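Local atomic coordinates of cytoplasmic protein (PDB entry 7LPO), a protein that probably hydrolyses the beta-glucosidic bond of steryl glucosides, as a fungal sterylglucosidase of glycoside hydrolase family 5. Residues P299-R304 and E309-Q314; R149-S154 and W159-C164; G278-A283 and G395-F400. All blocks are in the same frame, centred on the assembly; numbering follows the deposited sequence.

Interaction 1 of 3, residues P299-R304 and E309-Q314; sequences PIEGMR and EAQDVQ
E301 and R304, one turn apart on helix 299-306, meet Q311 where a helix-to-strand connection doubles back into the antiparallel sheet formed by strands 294-295, 311-319 and 322-331. Helix and strand run roughly antiparallel, at 147° between their directions, with the axes 9.3 Å apart at closest approach. Going along the helix, I300 faces inward onto W374 and lays its CG1 over one face of the R304 guanidinium, toward its rim. E301 reaches obliquely across to the strand, its chain extended beyond CG, so that OE1 comes 3.9 Å from V313 CG1. A water bridges E301 OE1 and Q314 N, accepting from the latter, so the carboxylate is tied indirectly to the strand backbone; OE2 also has a long, weak ion pair with R328. R304 then crosses Q311 at about a right angle, its CD 3.4 Å from Q311 OE1, while its NH2 bonds S379 O. Q311 is bent at chi2, folding its amide back so that NE2 bonds the carbonyl of its own neighbour A310. Guanidinium and amide planes stand 60° apart, and Q311 OE1 sits at the guanidinium edge. The direct bond across the turn belongs to the backbone: E309 N donates to R304 O at 3.1 Å, with an N-H...O angle of 158°.

Interaction 2 of 3, residues R149-S154 and W159-C164; sequences RFTGGS and WTLYAC
The backbones of F150 and L161 stay well apart, 8.3 Å between their CA atoms, as the chain leaves a short 3-10 turn at 149-150, runs through a glycine pair and comes back as helix 159-163. The gap is bridged by one leucine branch. L161 points from the helix toward the loop, and its CD2 methyl does the touching, lying 3.9 Å from F150 CB and 4.0 Å from T151 CG2. With F150 it is the root of the side chain that is met, since the ring turns away from the methyl; the side chain also touches L158 and E106. With T151 the meeting is tip to tip, methyl against methyl. The threonine torsion explains the choice of branch: CG2 lies beside the backbone N, anti to the carbonyl carbon, and faces the leucine, whereas OG1 (chi1 45°) is left to bond S148 OG and V146 O. That sorts the residue into a polar half tied to its own loop and an apolar half given to the helix. T151 is flanked as well by A207 and N208 of helix 206-221. All three residues are buried, and the contact is purely apolar and small, at 125 Å² of surface. Within the loop, G152 N bonds R149 O at 3.2 Å and closes the tight turn. R149 forms a salt bridge with E106, and S154 OG bonds D145. Both segments belong to the family 5 cellulase-like region, a TIM-barrel family. The loop follows strand 137-143, one of the parallel strands, and packs on short helix 159-163, consistent with a connection on a TIM-barrel-type domain.

Interaction 3 of 3, residues G278-A283 and G395-F400; sequences GCKDLA and GHQVDF
Two surface loops meet here, one following strand 263-267 and the other leading into helix 400-419, whose N-cap position is taken by D399. Their direct contacts are loose. V398 CG2 lies 4.1 Å from G278 N, so a valine methyl rests against the bare backbone of a glycine, and the two CA atoms are 6.2 Å apart. Nearer the solvent, K280 and Q397 pass each other obliquely, K280 CE coming to 4.0 Å from Q397 OE1. A further link is polar and runs through the lysine end. K280 bends twice, at chi2 (-68°) and chi4 (-102°), and thereby swings its ammonium back over its own loop, where NZ donates to G278 O at 2.9 Å. The same NZ is modelled 2.5 Å from the O atom of a water, a bond so short that it is somewhat doubtful, and that water donates in turn to V398 O at 2.8 Å. One amino group thus serves the carbonyl of its own loop directly and, if the short bond is real, the facing one through a solvent molecule. Further along, D281 makes an Asx turn: A283 N donates to D281 OD1 at 3.1 Å, reaching it from above the carboxylate plane at an N-H...O angle of 164°. V398 and Q397 also touch strand 389-390, V398 at L390 and Q397 at T389. Backbone bonds from G278 to F387 and from V398 to S388 join both loops to the chain just before that strand. Beyond the N-cap, F400 opens helix 400-419 and sets its ring edge-to-face with F216 of helix 206-221.

How the interactions relate
From the N terminus, interaction 2 closes first, a short loop between residues 149-154 and the helix that follows strand 137-143. Interaction 3 then opens at 278-283 and closes only at 395-400, more than a hundred residues later, tying the loop after strand 263-267 to the start of helix 400-419. Nested inside that long excursion, interaction 1 ties helix 299-306 to strand 311-319 in a tight return. Interactions 1 and 3 touch directly: I300 N lies 3.0 Å from L282 O, a probable hydrogen bond, and P299 packs on L282. Interaction 2 stands apart, its nearest atoms about 12 Å from interaction 1 and about 14 Å from interaction 3.

Interaction 1 of 3, residues P299-R304 and E309-Q314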
loop_
_atom_site.group_PDB
_atom_site.type_symbol
_atom_site.label_atom_id
_atom_site.label_comp_id
_atom_site.label_asym_id
_atom_site.label_seq_id
_atom_site.Cartn_x
_atom_site.Cartn_y
_atom_site.Cartn_z
ATOM N N PRO A 299 21.699 -4.953 -14.183
ATOM C CA PRO A 299 21.700 -6.298 -13.571
ATOM C C PRO A 299 23.070 -6.968 -13.585
ATOM O O PRO A 299 23.488 -7.525 -12.561
ATOM C CB PRO A 299 20.664 -7.065 -14.409
ATOM C CG PRO A 299 19.714 -5.999 -14.878
ATOM C CD PRO A 299 20.575 -4.769 -15.123
ATOM N N ILE A 300 23.803 -6.895 -14.696
ATOM C CA ILE A 300 25.095 -7.574 -14.752
ATOM C C ILE A 300 26.136 -6.823 -13.924
ATOM O O ILE A 300 26.980 -7.438 -13.261
ATOM C CB ILE A 300 25.551 -7.762 -16.211
ATOM C CG1 ILE A 300 26.866 -8.545 -16.254
ATOM C CG2 ILE A 300 25.726 -6.419 -16.898
ATOM C CD1 ILE A 300 26.779 -9.931 -15.690
ATOM N N GLU A 301 26.093 -5.487 -13.931
ATOM C CA GLU A 301 26.993 -4.739 -13.058
ATOM C C GLU A 301 26.758 -5.096 -11.595
ATOM O O GLU A 301 27.707 -5.169 -10.810
ATOM C CB GLU A 301 26.828 -3.235 -13.267
ATOM C CG GLU A 301 27.416 -2.724 -14.574
ATOM C CD GLU A 301 27.237 -1.214 -14.752
ATOM O OE1 GLU A 301 26.248 -0.645 -14.227
ATOM O OE2 GLU A 301 28.095 -0.592 -15.424
ATOM N N GLY A 302 25.501 -5.316 -11.206
ATOM C CA GLY A 302 25.214 -5.654 -9.822
ATOM C C GLY A 302 25.722 -7.032 -9.439
ATOM O O GLY A 302 26.179 -7.241 -8.312
ATOM N N MET A 303 25.642 -7.987 -10.372
ATOM C CA MET A 303 26.201 -9.314 -10.144
ATOM C C MET A 303 27.717 -9.255 -9.985
ATOM O O MET A 303 28.280 -9.913 -9.104
ATOM C CB MET A 303 25.819 -10.241 -11.298
ATOM C CG MET A 303 24.331 -10.592 -11.360
ATOM S SD MET A 303 23.872 -11.452 -12.886
ATOM C CE MET A 303 22.086 -11.503 -12.718
ATOM N N ARG A 304 28.400 -8.486 -10.837
ATOM C CA ARG A 304 29.840 -8.316 -10.666
ATOM C C ARG A 304 30.152 -7.686 -9.320
ATOM O O ARG A 304 31.104 -8.089 -8.639
ATOM C CB ARG A 304 30.418 -7.453 -11.782
ATOM C CG ARG A 304 30.408 -8.107 -13.154
ATOM C CD ARG A 304 30.584 -7.044 -14.216
ATOM N NE ARG A 304 30.489 -7.577 -15.571
ATOM C CZ ARG A 304 30.171 -6.845 -16.635
ATOM N NH1 ARG A 304 29.907 -5.552 -16.492
ATOM N NH2 ARG A 304 30.113 -7.413 -17.835
ATOM N N GLU A 309 33.644 -7.168 -7.216
ATOM C CA GLU A 309 34.389 -6.444 -8.237
ATOM C C GLU A 309 33.886 -5.011 -8.347
ATOM O O GLU A 309 32.685 -4.778 -8.484
ATOM C CB GLU A 309 34.261 -7.137 -9.590
ATOM C CG GLU A 309 34.766 -8.557 -9.617
ATOM C CD GLU A 309 34.540 -9.208 -10.968
ATOM O OE1 GLU A 309 34.257 -8.472 -11.945
ATOM O OE2 GLU A 309 34.636 -10.453 -11.047
ATOM N N ALA A 310 34.811 -4.059 -8.299
ATOM C CA ALA A 310 34.459 -2.653 -8.412
ATOM C C ALA A 310 33.831 -2.361 -9.768
ATOM O O ALA A 310 34.210 -2.943 -10.791
ATOM C CB ALA A 310 35.700 -1.783 -8.209
ATOM N N GLN A 311 32.843 -1.468 -9.765
ATOM C CA GLN A 311 32.162 -1.067 -10.988
ATOM C C GLN A 311 31.908 0.433 -10.960
ATOM O O GLN A 311 31.738 1.034 -9.897
ATOM C CB GLN A 311 30.826 -1.809 -11.183
ATOM C CG GLN A 311 30.955 -3.314 -11.322
ATOM C CD GLN A 311 31.565 -3.730 -12.642
ATOM O OE1 GLN A 311 30.900 -3.723 -13.673
ATOM N NE2 GLN A 311 32.829 -4.118 -12.612
ATOM N N ASP A 312 31.889 1.029 -12.143
ATOM C CA ASP A 312 31.572 2.438 -12.338
ATOM C C ASP A 312 30.154 2.513 -12.894
ATOM O O ASP A 312 29.931 2.206 -14.067
ATOM C CB ASP A 312 32.578 3.079 -13.289
ATOM C CG ASP A 312 32.490 4.589 -13.299
ATOM O OD1 ASP A 312 32.107 5.172 -12.258
ATOM O OD2 ASP A 312 32.811 5.196 -14.349
ATOM N N VAL A 313 29.202 2.914 -12.060
ATOM C CA VAL A 313 27.787 2.795 -12.396
ATOM C C VAL A 313 27.189 4.163 -12.672
ATOM O O VAL A 313 27.608 5.178 -12.109
ATOM C CB VAL A 313 27.000 2.083 -11.274
ATOM C CG1 VAL A 313 27.703 0.795 -10.875
ATOM C CG2 VAL A 313 26.830 2.988 -10.069
ATOM N N GLN A 314 26.193 4.176 -13.554
ATOM C CA GLN A 314 25.429 5.385 -13.832
ATOM C C GLN A 314 24.640 5.788 -12.595
ATOM O O GLN A 314 24.080 4.943 -11.893
ATOM C CB GLN A 314 24.471 5.157 -15.008
ATOM C CG GLN A 314 25.095 4.450 -16.216
ATOM C CD GLN A 314 24.060 3.840 -17.178
ATOM O OE1 GLN A 314 23.761 2.634 -17.114
ATOM N NE2 GLN A 314 23.519 4.669 -18.078
HETATM O O HOH W 1 25.045 1.681 -14.494
#

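Interaction 2 of 3, residues R149-S154 and W159-C164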
loop_
_atom_site.group_PDB
_atom_site.type_symbol
_atom_site.label_atom_id
_atom_site.label_comp_id
_atom_site.label_asym_id
_atom_site.label_seq_id
_atom_site.Cartn_x
_atom_site.Cartn_y
_atom_site.Cartn_z
ATOM N N ARG A 149 12.930 -5.281 5.930
ATOM C CA ARG A 149 13.724 -4.204 6.530
ATOM C C ARG A 149 15.211 -4.379 6.235
ATOM O O ARG A 149 15.936 -3.400 6.022
ATOM C CB ARG A 149 13.531 -4.163 8.046
ATOM C CG ARG A 149 12.157 -3.793 8.532
ATOM C CD ARG A 149 12.162 -3.530 10.040
ATOM N NE ARG A 149 12.533 -4.707 10.837
ATOM C CZ ARG A 149 13.444 -4.705 11.808
ATOM N NH1 ARG A 149 14.101 -3.598 12.113
ATOM N NH2 ARG A 149 13.699 -5.817 12.484
ATOM N N PHE A 150 15.686 -5.620 6.246
ATOM C CA PHE A 150 17.100 -5.929 6.052
ATOM C C PHE A 150 17.547 -5.743 4.614
ATOM O O PHE A 150 18.754 -5.765 4.361
ATOM C CB PHE A 150 17.326 -7.354 6.568
ATOM C CG PHE A 150 16.582 -7.608 7.856
ATOM C CD1 PHE A 150 17.015 -7.031 9.039
ATOM C CD2 PHE A 150 15.403 -8.327 7.863
ATOM C CE1 PHE A 150 16.320 -7.198 10.198
ATOM C CE2 PHE A 150 14.695 -8.497 9.028
ATOM C CZ PHE A 150 15.151 -7.931 10.201
ATOM N N THR A 151 16.612 -5.518 3.684
ATOM C CA THR A 151 16.942 -5.205 2.301
ATOM C C THR A 151 16.370 -3.854 1.885
ATOM O O THR A 151 16.222 -3.590 0.687
ATOM C CB THR A 151 16.470 -6.313 1.358
ATOM O OG1 THR A 151 15.142 -6.726 1.687
ATOM C CG2 THR A 151 17.385 -7.518 1.486
ATOM N N GLY A 152 16.053 -2.996 2.855
ATOM C CA GLY A 152 15.777 -1.588 2.610
ATOM C C GLY A 152 14.379 -1.124 2.952
ATOM O O GLY A 152 14.054 0.041 2.674
ATOM N N GLY A 153 13.521 -1.974 3.518
ATOM C CA GLY A 153 12.119 -1.630 3.646
ATOM C C GLY A 153 11.373 -2.244 4.811
ATOM O O GLY A 153 11.492 -1.787 5.952
ATOM N N SER A 154 10.554 -3.246 4.516
ATOM C CA SER A 154 9.756 -3.926 5.523
ATOM C C SER A 154 9.346 -5.265 4.946
ATOM O O SER A 154 9.428 -5.485 3.734
ATOM C CB SER A 154 8.518 -3.114 5.917
ATOM O OG SER A 154 7.507 -3.185 4.918
ATOM N N TRP A 159 15.730 -14.315 8.577
ATOM C CA TRP A 159 16.239 -15.616 8.182
ATOM C C TRP A 159 15.941 -15.946 6.724
ATOM O O TRP A 159 16.560 -16.871 6.188
ATOM C CB TRP A 159 15.698 -16.714 9.105
ATOM C CG TRP A 159 14.198 -16.843 9.238
ATOM C CD1 TRP A 159 13.433 -16.408 10.275
ATOM C CD2 TRP A 159 13.306 -17.497 8.330
ATOM N NE1 TRP A 159 12.118 -16.740 10.071
ATOM C CE2 TRP A 159 12.012 -17.409 8.881
ATOM C CE3 TRP A 159 13.476 -18.150 7.108
ATOM C CZ2 TRP A 159 10.896 -17.938 8.248
ATOM C CZ3 TRP A 159 12.366 -18.675 6.479
ATOM C CH2 TRP A 159 11.090 -18.566 7.049
ATOM N N THR A 160 15.035 -15.212 6.059
ATOM C CA THR A 160 14.809 -15.481 4.639
ATOM C C THR A 160 16.025 -15.106 3.804
ATOM O O THR A 160 16.297 -15.746 2.783
ATOM C CB THR A 160 13.570 -14.739 4.110
ATOM O OG1 THR A 160 13.725 -13.319 4.277
ATOM C CG2 THR A 160 12.316 -15.226 4.825
ATOM N N LEU A 161 16.764 -14.073 4.212
ATOM C CA LEU A 161 18.002 -13.728 3.516
ATOM C C LEU A 161 19.000 -14.881 3.564
ATOM O O LEU A 161 19.610 -15.241 2.548
ATOM C CB LEU A 161 18.621 -12.476 4.134
ATOM C CG LEU A 161 18.104 -11.126 3.649
ATOM C CD1 LEU A 161 16.678 -10.950 4.096
ATOM C CD2 LEU A 161 18.972 -9.993 4.180
ATOM N N TYR A 162 19.208 -15.446 4.754
ATOM C CA TYR A 162 20.101 -16.589 4.878
ATOM C C TYR A 162 19.599 -17.764 4.057
ATOM O O TYR A 162 20.389 -18.455 3.407
ATOM C CB TYR A 162 20.234 -16.974 6.344
ATOM C CG TYR A 162 21.061 -16.021 7.145
ATOM C CD1 TYR A 162 22.440 -15.978 6.993
ATOM C CD2 TYR A 162 20.477 -15.162 8.049
ATOM C CE1 TYR A 162 23.210 -15.123 7.729
ATOM C CE2 TYR A 162 21.244 -14.298 8.796
ATOM C CZ TYR A 162 22.611 -14.290 8.634
ATOM O OH TYR A 162 23.377 -13.430 9.376
ATOM N N ALA A 163 18.285 -17.995 4.051
ATOM C CA ALA A 163 17.740 -19.068 3.226
ATOM C C ALA A 163 18.098 -18.873 1.757
ATOM O O ALA A 163 18.309 -19.861 1.036
ATOM C CB ALA A 163 16.229 -19.154 3.411
ATOM N N CYS A 164 18.194 -17.617 1.304
ATOM C CA CYS A 164 18.556 -17.285 -0.071
ATOM C C CYS A 164 20.063 -17.238 -0.299
ATOM O O CYS A 164 20.497 -16.891 -1.405
ATOM C CB CYS A 164 17.937 -15.941 -0.466
ATOM S SG CYS A 164 16.114 -16.001 -0.550
#

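Interaction 3 of 3, residues G278-A283 and G395-F400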
loop_
_atom_site.group_PDB
_atom_site.type_symbol
_atom_site.label_atom_id
_atom_site.label_comp_id
_atom_site.label_asym_id
_atom_site.label_seq_id
_atom_site.Cartn_x
_atom_site.Cartn_y
_atom_site.Cartn_z
ATOM N N GLY A 278 11.347 -11.383 -16.608
ATOM C CA GLY A 278 10.991 -10.556 -17.736
ATOM C C GLY A 278 12.075 -9.617 -18.198
ATOM O O GLY A 278 11.852 -8.877 -19.160
ATOM N N CYS A 279 13.238 -9.614 -17.552
ATOM C CA CYS A 279 14.321 -8.761 -18.018
ATOM C C CYS A 279 14.682 -9.151 -19.442
ATOM O O CYS A 279 14.937 -10.323 -19.727
ATOM C CB CYS A 279 15.547 -8.884 -17.117
ATOM S SG CYS A 279 16.883 -7.752 -17.627
ATOM N N LYS A 280 14.682 -8.167 -20.340
ATOM C CA LYS A 280 14.974 -8.442 -21.743
ATOM C C LYS A 280 16.471 -8.523 -22.008
ATOM O O LYS A 280 16.899 -9.260 -22.899
ATOM C CB LYS A 280 14.346 -7.361 -22.629
ATOM C CG LYS A 280 12.839 -7.226 -22.468
ATOM C CD LYS A 280 12.114 -8.448 -23.007
ATOM C CE LYS A 280 10.611 -8.383 -22.723
ATOM N NZ LYS A 280 10.214 -9.257 -21.568
ATOM N N ASP A 281 17.274 -7.792 -21.241
ATOM C CA ASP A 281 18.701 -7.671 -21.519
ATOM C C ASP A 281 19.389 -7.298 -20.212
ATOM O O ASP A 281 19.246 -6.170 -19.729
ATOM C CB ASP A 281 18.939 -6.626 -22.603
ATOM C CG ASP A 281 20.371 -6.598 -23.091
ATOM O OD1 ASP A 281 21.227 -7.271 -22.484
ATOM O OD2 ASP A 281 20.639 -5.893 -24.091
ATOM N N LEU A 282 20.129 -8.243 -19.644
ATOM C CA LEU A 282 20.767 -8.021 -18.357
ATOM C C LEU A 282 21.904 -7.010 -18.419
ATOM O O LEU A 282 22.457 -6.657 -17.369
ATOM C CB LEU A 282 21.284 -9.354 -17.822
ATOM C CG LEU A 282 20.186 -10.336 -17.401
ATOM C CD1 LEU A 282 20.733 -11.742 -17.317
ATOM C CD2 LEU A 282 19.582 -9.913 -16.079
ATOM N N ALA A 283 22.268 -6.535 -19.604
ATOM C CA ALA A 283 23.367 -5.589 -19.729
ATOM C C ALA A 283 22.915 -4.138 -19.628
ATOM O O ALA A 283 23.758 -3.238 -19.647
ATOM C CB ALA A 283 24.096 -5.806 -21.057
ATOM N N GLY A 395 11.961 -20.111 -26.941
ATOM C CA GLY A 395 11.243 -19.193 -27.805
ATOM C C GLY A 395 10.121 -18.483 -27.084
ATOM O O GLY A 395 9.824 -17.322 -27.383
ATOM N N HIS A 396 9.507 -19.158 -26.117
ATOM C CA HIS A 396 8.381 -18.625 -25.363
ATOM C C HIS A 396 8.810 -17.466 -24.466
ATOM O O HIS A 396 9.787 -17.578 -23.725
ATOM C CB HIS A 396 7.798 -19.763 -24.526
ATOM C CG HIS A 396 6.436 -19.490 -23.980
ATOM N ND1 HIS A 396 6.155 -19.531 -22.632
ATOM C CD2 HIS A 396 5.270 -19.198 -24.601
ATOM C CE1 HIS A 396 4.877 -19.258 -22.444
ATOM N NE2 HIS A 396 4.317 -19.051 -23.623
ATOM N N GLN A 397 8.066 -16.365 -24.508
ATOM C CA GLN A 397 8.371 -15.195 -23.691
ATOM C C GLN A 397 7.414 -15.120 -22.503
ATOM O O GLN A 397 6.216 -15.383 -22.643
ATOM C CB GLN A 397 8.307 -13.914 -24.528
ATOM C CG GLN A 397 9.441 -13.805 -25.570
ATOM C CD GLN A 397 10.348 -12.588 -25.365
ATOM O OE1 GLN A 397 9.871 -11.464 -25.202
ATOM N NE2 GLN A 397 11.665 -12.811 -25.383
ATOM N N VAL A 398 7.957 -14.766 -21.323
ATOM C CA VAL A 398 7.216 -14.901 -20.072
ATOM C C VAL A 398 6.502 -13.598 -19.725
ATOM O O VAL A 398 6.899 -12.501 -20.122
ATOM C CB VAL A 398 8.126 -15.334 -18.898
ATOM C CG1 VAL A 398 8.728 -16.718 -19.143
ATOM C CG2 VAL A 398 9.210 -14.285 -18.663
ATOM N N ASP A 399 5.442 -13.736 -18.933
ATOM C CA ASP A 399 4.662 -12.626 -18.394
ATOM C C ASP A 399 4.654 -12.787 -16.880
ATOM O O ASP A 399 4.063 -13.738 -16.361
ATOM C CB ASP A 399 3.241 -12.641 -18.955
ATOM C CG ASP A 399 2.415 -11.453 -18.502
ATOM O OD1 ASP A 399 2.603 -10.983 -17.358
ATOM O OD2 ASP A 399 1.567 -10.988 -19.297
ATOM N N PHE A 400 5.300 -11.859 -16.171
ATOM C CA PHE A 400 5.408 -11.997 -14.723
ATOM C C PHE A 400 4.036 -12.139 -14.077
ATOM O O PHE A 400 3.834 -13.001 -13.213
ATOM C CB PHE A 400 6.145 -10.797 -14.125
ATOM C CG PHE A 400 6.063 -10.726 -12.625
ATOM C CD1 PHE A 400 6.721 -11.647 -11.847
ATOM C CD2 PHE A 400 5.310 -9.753 -12.001
ATOM C CE1 PHE A 400 6.650 -11.598 -10.469
ATOM C CE2 PHE A 400 5.224 -9.700 -10.631
ATOM C CZ PHE A 400 5.898 -10.636 -9.862
HETATM O O HOH W 2 9.284 -11.604 -21.222
#